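Local coordinates for intramolecular trans-sialidase (Macrobdella decora, PDB 3SLI), which catalyses an intramolecular trans-sialidase reaction, splitting sialic acid from sialoglycoconjugates such as 3'-sialyllactose and releasing it as 2,7-anhydro-Neu5Ac, at residues L83-T86 with D87-N91; Y393-G397 with N398-E402. One frame throughout, in Å; residues are numbered along the deposited sequence.

Followed from the N terminus, the chain first closes contact 1, where residues 86-90 connect the antiparallel strands 79-85 and 91-96 at one edge of a sheet in the N-terminal, concanavalin-like domain. Some 300 residues later comes contact 2, where strand 384-396 folds back on strand 399-405 through a two-residue turn, in a sheet of the part assigned to the BNR repeat-like, beta-propeller family. The two are in series and neither nest nor cross. The centres of contact 1 and contact 2 are 31 Å apart, their nearest atoms about 17 Å. Together they illustrate two ways of reversing a chain between neighbouring strands, a longer loop closed by an alpha-turn and a tight type II' beta turn.

Contact 1: residues L83-T86 with D87-N91; sequences LRNT and DGVFN
The hairpin that ends the six-stranded sheet of the concanavalin-like N-terminal domain is built here, where Arg84 and Asn85 on the outgoing strand face Phe90 and Asn91 on the return. Arg84 and Asn91 form an antiparallel non-hydrogen-bonded pair, and just beyond it Asn85 N donates to Phe90 O at 3.2 Å. The connection is a loop, helical in backbone angles at Asp87-Val89 but without a helix's regular bonding. Thr86 O is gripped by two amides, Val89 N from above the carbonyl plane and Phe90 N almost in line with the C=O bond, each at 3.0 Å; the second closes an alpha-turn.

Phe90 turns back against the outgoing strand, its CG lying between its own backbone N and carbonyl carbon (chi1 64°). With that torsion Asn85 CB stands over one ring face, toward the rim, in a CH-pi contact of 3.8 Å to the centroid, while CE1 meets Leu83 CD2 and Leu83 O lies at the ring edge. Lys142 and Asp146 also touch this ring.

On the face shared with Asn91, Arg84 bends at both chi2 and chi3 and carries NH1 to Asp87 OD1, 3.0 Å away, in a salt bridge whose hydrogen bond is weak (130° at the hydrogen). The guanidinium and carboxylate are nearly coplanar, and the Asn91 side chain runs alongside the arginine, pointing the same way. Arg84 NH2 has a second, long and weak ion pair with Asp66. At the start of the turn, Thr86 OG1 donates to Asn85 O at 2.6 Å, in the carbonyl plane and on a lone pair.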
ATOM      1  N   LEU A  83     -24.587  -7.559 -16.873  1.00 13.50           N
ATOM      2  CA  LEU A  83     -25.696  -7.257 -17.786  1.00 14.23           C
ATOM      3  C   LEU A  83     -25.683  -8.467 -18.718  1.00 11.08           C
ATOM      4  O   LEU A  83     -24.785  -8.600 -19.562  1.00 12.45           O
ATOM      5  CB  LEU A  83     -25.378  -5.988 -18.577  1.00 13.70           C
ATOM      6  CG  LEU A  83     -26.487  -5.011 -18.977  1.00 19.84           C
ATOM      7  CD1 LEU A  83     -25.980  -4.217 -20.168  1.00 12.92           C
ATOM      8  CD2 LEU A  83     -27.823  -5.703 -19.288  1.00 11.19           C
ATOM      9  N   ARG A  84     -26.692  -9.321 -18.585  1.00 13.59           N
ATOM     10  CA  ARG A  84     -26.753 -10.572 -19.332  1.00 15.33           C
ATOM     11  C   ARG A  84     -28.052 -10.925 -20.050  1.00 13.75           C
ATOM     12  O   ARG A  84     -29.142 -10.631 -19.569  1.00 14.15           O
ATOM     13  CB  ARG A  84     -26.476 -11.715 -18.357  1.00 13.52           C
ATOM     14  CG  ARG A  84     -25.224 -11.554 -17.517  1.00 16.15           C
ATOM     15  CD  ARG A  84     -24.378 -12.794 -17.657  1.00 21.64           C
ATOM     16  NE  ARG A  84     -24.586 -13.729 -16.574  1.00 22.23           N
ATOM     17  CZ  ARG A  84     -24.289 -15.024 -16.623  1.00 18.27           C
ATOM     18  NH1 ARG A  84     -23.782 -15.579 -17.718  1.00 17.39           N
ATOM     19  NH2 ARG A  84     -24.412 -15.750 -15.528  1.00 20.51           N
ATOM     20  N   ASN A  85     -27.913 -11.629 -21.168  1.00 14.51           N
ATOM     21  CA  ASN A  85     -29.054 -12.133 -21.936  1.00 15.51           C
ATOM     22  C   ASN A  85     -28.553 -13.402 -22.623  1.00 16.27           C
ATOM     23  O   ASN A  85     -28.882 -13.669 -23.773  1.00 18.07           O
ATOM     24  CB  ASN A  85     -29.527 -11.127 -22.984  1.00 12.50           C
ATOM     25  CG  ASN A  85     -30.888 -11.484 -23.540  1.00 12.47           C
ATOM     26  OD1 ASN A  85     -31.190 -11.233 -24.710  1.00 16.61           O
ATOM     27  ND2 ASN A  85     -31.729 -12.063 -22.695  1.00  9.06           N
ATOM     28  N   THR A  86     -27.821 -14.198 -21.844  1.00 17.28           N
ATOM     29  CA  THR A  86     -27.132 -15.439 -22.245  1.00 16.72           C
ATOM     30  C   THR A  86     -25.838 -15.034 -22.958  1.00 16.83           C
ATOM     31  O   THR A  86     -25.774 -14.007 -23.652  1.00 15.93           O
ATOM     32  CB  THR A  86     -27.957 -16.461 -23.092  1.00 13.84           C
ATOM     33  OG1 THR A  86     -28.091 -16.013 -24.445  1.00 14.54           O
ATOM     34  CG2 THR A  86     -29.310 -16.714 -22.472  1.00 15.18           C
ATOM     35  N   ASP A  87     -24.793 -15.818 -22.728  1.00 16.25           N
ATOM     36  CA  ASP A  87     -23.475 -15.545 -23.280  1.00 15.43           C
ATOM     37  C   ASP A  87     -23.388 -15.399 -24.788  1.00 15.18           C
ATOM     38  O   ASP A  87     -22.508 -14.699 -25.288  1.00 15.20           O
ATOM     39  CB  ASP A  87     -22.474 -16.571 -22.756  1.00 15.13           C
ATOM     40  CG  ASP A  87     -22.356 -16.549 -21.236  1.00 17.00           C
ATOM     41  OD1 ASP A  87     -22.875 -15.615 -20.576  1.00 14.42           O
ATOM     42  OD2 ASP A  87     -21.743 -17.482 -20.692  1.00 19.31           O
ATOM     43  N   GLY A  88     -24.306 -16.036 -25.509  1.00 16.38           N
ATOM     44  CA  GLY A  88     -24.317 -15.928 -26.958  1.00 15.01           C
ATOM     45  C   GLY A  88     -24.824 -14.580 -27.460  1.00 16.09           C
ATOM     46  O   GLY A  88     -24.490 -14.168 -28.578  1.00 15.39           O
ATOM     47  N   VAL A  89     -25.645 -13.900 -26.653  1.00 15.22           N
ATOM     48  CA  VAL A  89     -26.190 -12.589 -27.018  1.00 14.08           C
ATOM     49  C   VAL A  89     -25.307 -11.482 -26.409  1.00 16.43           C
ATOM     50  O   VAL A  89     -24.833 -10.596 -27.128  1.00 15.70           O
ATOM     51  CB  VAL A  89     -27.672 -12.460 -26.584  1.00 15.41           C
ATOM     52  CG1 VAL A  89     -28.250 -11.112 -27.025  1.00 14.93           C
ATOM     53  CG2 VAL A  89     -28.491 -13.613 -27.190  1.00 12.92           C
ATOM     54  N   PHE A  90     -25.118 -11.510 -25.091  1.00 15.89           N
ATOM     55  CA  PHE A  90     -24.222 -10.568 -24.407  1.00 16.06           C
ATOM     56  C   PHE A  90     -24.042 -10.885 -22.929  1.00 15.00           C
ATOM     57  O   PHE A  90     -24.931 -11.450 -22.274  1.00 14.01           O
ATOM     58  CB  PHE A  90     -24.581  -9.075 -24.631  1.00 14.43           C
ATOM     59  CG  PHE A  90     -25.921  -8.651 -24.071  1.00 15.45           C
ATOM     60  CD1 PHE A  90     -26.108  -8.485 -22.695  1.00 11.57           C
ATOM     61  CD2 PHE A  90     -26.991  -8.389 -24.933  1.00 12.81           C
ATOM     62  CE1 PHE A  90     -27.339  -8.066 -22.184  1.00 14.39           C
ATOM     63  CE2 PHE A  90     -28.228  -7.969 -24.435  1.00 12.72           C
ATOM     64  CZ  PHE A  90     -28.402  -7.806 -23.054  1.00 14.14           C
ATOM     65  N   ASN A  91     -22.847 -10.576 -22.435  1.00 15.17           N
ATOM     66  CA  ASN A  91     -22.483 -10.785 -21.043  1.00 13.90           C
ATOM     67  C   ASN A  91     -21.471  -9.690 -20.735  1.00 13.99           C
ATOM     68  O   ASN A  91     -20.269  -9.848 -20.968  1.00 14.43           O
ATOM     69  CB  ASN A  91     -21.866 -12.175 -20.861  1.00 15.44           C
ATOM     70  CG  ASN A  91     -21.319 -12.392 -19.461  1.00 17.65           C
ATOM     71  OD1 ASN A  91     -21.769 -11.781 -18.496  1.00 16.37           O
ATOM     72  ND2 ASN A  91     -20.328 -13.255 -19.352  1.00 20.84           N
TER

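Contact 2: residues Y393-G397 with N398-E402; sequences YNFSG and NNLIE
Phe395 and Leu400 face each other as a non-hydrogen-bonded pair in a tight beta hairpin, one step from the type II' turn of Ser396 to Asn399. From CB, 3.9 Å from Asn399 O, the Phe395 side chain leans toward the returning strand with CG anti to the carbonyl carbon (chi1 -85°). Its CD1 comes within 3.6 Å of Asn399 O, and CE1 has Asn398 O at the ring edge. At the tip, CZ is 3.8 Å from Leu400 CG, which stands over one ring face, displaced toward the rim, in a CH-pi contact.

The backbone closes with Ser396 N donating to Asn399 O (2.7 Å, 172° at the hydrogen) and Asn399 N returning to Ser396 O at 3.1 Å. Gly397 takes the first corner with its positive phi. A water joins Asn394 ND2 to Ile401 O; ND2 is also hydrogen-bonded to Asp392 OD2.

The face bearing Tyr393, Phe395, Leu400 and Glu402 is turned toward the loop between strands 261-264 and 292-300: Trp276 meets the Phe395 ring edge-to-face, Val285 touches Leu400, and Tyr269 OH is hydrogen-bonded to Glu402 OE1. Strand 384-396 also pairs antiparallel with strands 379-381 and 407-410.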
ATOM      1  N   TYR A 393       6.128   6.779 -20.594  1.00 20.00           N
ATOM      2  CA  TYR A 393       5.647   5.413 -20.718  1.00 20.60           C
ATOM      3  C   TYR A 393       4.158   5.426 -21.007  1.00 19.64           C
ATOM      4  O   TYR A 393       3.402   6.130 -20.340  1.00 21.12           O
ATOM      5  CB  TYR A 393       5.961   4.625 -19.430  1.00 19.11           C
ATOM      6  CG  TYR A 393       5.718   5.397 -18.143  1.00 19.65           C
ATOM      7  CD1 TYR A 393       6.659   6.317 -17.674  1.00 19.06           C
ATOM      8  CD2 TYR A 393       4.553   5.205 -17.395  1.00 19.26           C
ATOM      9  CE1 TYR A 393       6.446   7.028 -16.490  1.00 20.22           C
ATOM     10  CE2 TYR A 393       4.327   5.912 -16.207  1.00 18.29           C
ATOM     11  CZ  TYR A 393       5.278   6.821 -15.763  1.00 17.70           C
ATOM     12  OH  TYR A 393       5.066   7.525 -14.599  1.00 15.50           O
ATOM     13  N   ASN A 394       3.748   4.673 -22.025  1.00 20.96           N
ATOM     14  CA  ASN A 394       2.343   4.609 -22.436  1.00 21.27           C
ATOM     15  C   ASN A 394       2.033   3.240 -23.021  1.00 21.22           C
ATOM     16  O   ASN A 394       2.883   2.628 -23.670  1.00 23.93           O
ATOM     17  CB  ASN A 394       2.042   5.660 -23.521  1.00 20.78           C
ATOM     18  CG  ASN A 394       2.309   7.086 -23.064  1.00 20.86           C
ATOM     19  OD1 ASN A 394       1.519   7.666 -22.319  1.00 23.99           O
ATOM     20  ND2 ASN A 394       3.424   7.659 -23.511  1.00 20.47           N
ATOM     21  N   PHE A 395       0.808   2.776 -22.819  1.00 20.93           N
ATOM     22  CA  PHE A 395       0.391   1.489 -23.354  1.00 22.55           C
ATOM     23  C   PHE A 395      -0.131   1.578 -24.784  1.00 26.10           C
ATOM     24  O   PHE A 395      -0.895   2.488 -25.125  1.00 25.96           O
ATOM     25  CB  PHE A 395      -0.687   0.854 -22.473  1.00 21.19           C
ATOM     26  CG  PHE A 395      -0.140   0.079 -21.313  1.00 21.03           C
ATOM     27  CD1 PHE A 395       0.223  -1.259 -21.467  1.00 20.71           C
ATOM     28  CD2 PHE A 395       0.025   0.681 -20.072  1.00 19.31           C
ATOM     29  CE1 PHE A 395       0.744  -1.990 -20.401  1.00 20.69           C
ATOM     30  CE2 PHE A 395       0.546  -0.038 -18.998  1.00 18.87           C
ATOM     31  CZ  PHE A 395       0.906  -1.377 -19.164  1.00 19.77           C
ATOM     32  N   SER A 396       0.344   0.663 -25.622  1.00 27.46           N
ATOM     33  CA  SER A 396      -0.085   0.543 -27.009  1.00 30.94           C
ATOM     34  C   SER A 396      -0.605  -0.889 -26.996  1.00 30.31           C
ATOM     35  O   SER A 396       0.172  -1.846 -27.114  1.00 29.87           O
ATOM     36  CB  SER A 396       1.100   0.674 -27.964  1.00 33.48           C
ATOM     37  OG  SER A 396       0.661   0.651 -29.313  1.00 39.45           O
ATOM     38  N   GLY A 397      -1.910  -1.034 -26.777  1.00 29.38           N
ATOM     39  CA  GLY A 397      -2.489  -2.360 -26.679  1.00 28.20           C
ATOM     40  C   GLY A 397      -2.000  -2.889 -25.339  1.00 27.80           C
ATOM     41  O   GLY A 397      -1.980  -2.138 -24.357  1.00 25.09           O
ATOM     42  N   ASN A 398      -1.556  -4.141 -25.302  1.00 26.24           N
ATOM     43  CA  ASN A 398      -1.048  -4.741 -24.066  1.00 27.34           C
ATOM     44  C   ASN A 398       0.442  -4.456 -23.893  1.00 26.74           C
ATOM     45  O   ASN A 398       1.054  -4.928 -22.941  1.00 27.13           O
ATOM     46  CB  ASN A 398      -1.251  -6.262 -24.069  1.00 26.88           C
ATOM     47  CG  ASN A 398      -2.701  -6.665 -23.943  1.00 26.31           C
ATOM     48  OD1 ASN A 398      -3.484  -6.018 -23.257  1.00 25.49           O
ATOM     49  ND2 ASN A 398      -3.065  -7.758 -24.597  1.00 28.77           N
ATOM     50  N   ASN A 399       1.019  -3.684 -24.810  1.00 28.34           N
ATOM     51  CA  ASN A 399       2.452  -3.369 -24.772  1.00 30.78           C
ATOM     52  C   ASN A 399       2.765  -2.024 -24.133  1.00 28.50           C
ATOM     53  O   ASN A 399       2.151  -1.020 -24.480  1.00 27.70           O
ATOM     54  CB  ASN A 399       3.037  -3.384 -26.189  1.00 33.41           C
ATOM     55  CG  ASN A 399       2.710  -4.657 -26.940  1.00 38.97           C
ATOM     56  OD1 ASN A 399       3.129  -5.755 -26.557  1.00 38.96           O
ATOM     57  ND2 ASN A 399       1.929  -4.523 -28.004  1.00 40.56           N
ATOM     58  N   LEU A 400       3.755  -2.005 -23.241  1.00 26.59           N
ATOM     59  CA  LEU A 400       4.173  -0.780 -22.562  1.00 25.16           C
ATOM     60  C   LEU A 400       5.332  -0.176 -23.347  1.00 24.02           C
ATOM     61  O   LEU A 400       6.415  -0.762 -23.429  1.00 23.62           O
ATOM     62  CB  LEU A 400       4.642  -1.087 -21.135  1.00 24.40           C
ATOM     63  CG  LEU A 400       4.418  -0.074 -20.004  1.00 28.38           C
ATOM     64  CD1 LEU A 400       5.475  -0.295 -18.927  1.00 22.00           C
ATOM     65  CD2 LEU A 400       4.468   1.356 -20.489  1.00 23.86           C
ATOM     66  N   ILE A 401       5.103   0.983 -23.947  1.00 23.82           N
ATOM     67  CA  ILE A 401       6.147   1.642 -24.715  1.00 23.41           C
ATOM     68  C   ILE A 401       6.838   2.697 -23.861  1.00 23.27           C
ATOM     69  O   ILE A 401       6.201   3.640 -23.390  1.00 23.05           O
ATOM     70  CB  ILE A 401       5.577   2.304 -25.984  1.00 26.28           C
ATOM     71  CG1 ILE A 401       4.735   1.292 -26.770  1.00 27.41           C
ATOM     72  CG2 ILE A 401       6.712   2.860 -26.843  1.00 24.42           C
ATOM     73  CD1 ILE A 401       5.462  -0.009 -27.102  1.00 30.01           C
ATOM     74  N   GLU A 402       8.136   2.512 -23.648  1.00 22.10           N
ATOM     75  CA  GLU A 402       8.948   3.432 -22.861  1.00 22.64           C
ATOM     76  C   GLU A 402       9.808   4.196 -23.863  1.00 24.26           C
ATOM     77  O   GLU A 402      10.723   3.631 -24.467  1.00 24.62           O
ATOM     78  CB  GLU A 402       9.795   2.638 -21.860  1.00 20.58           C
ATOM     79  CG  GLU A 402       8.925   1.915 -20.833  1.00 16.77           C
ATOM     80  CD  GLU A 402       9.679   0.945 -19.960  1.00 17.81           C
ATOM     81  OE1 GLU A 402      10.822   1.241 -19.544  1.00 18.04           O
ATOM     82  OE2 GLU A 402       9.111  -0.127 -19.675  1.00 16.56           O
TER
HETATM   83  O   HOH W   1       5.732   6.106 -24.692  1.00 30.24           O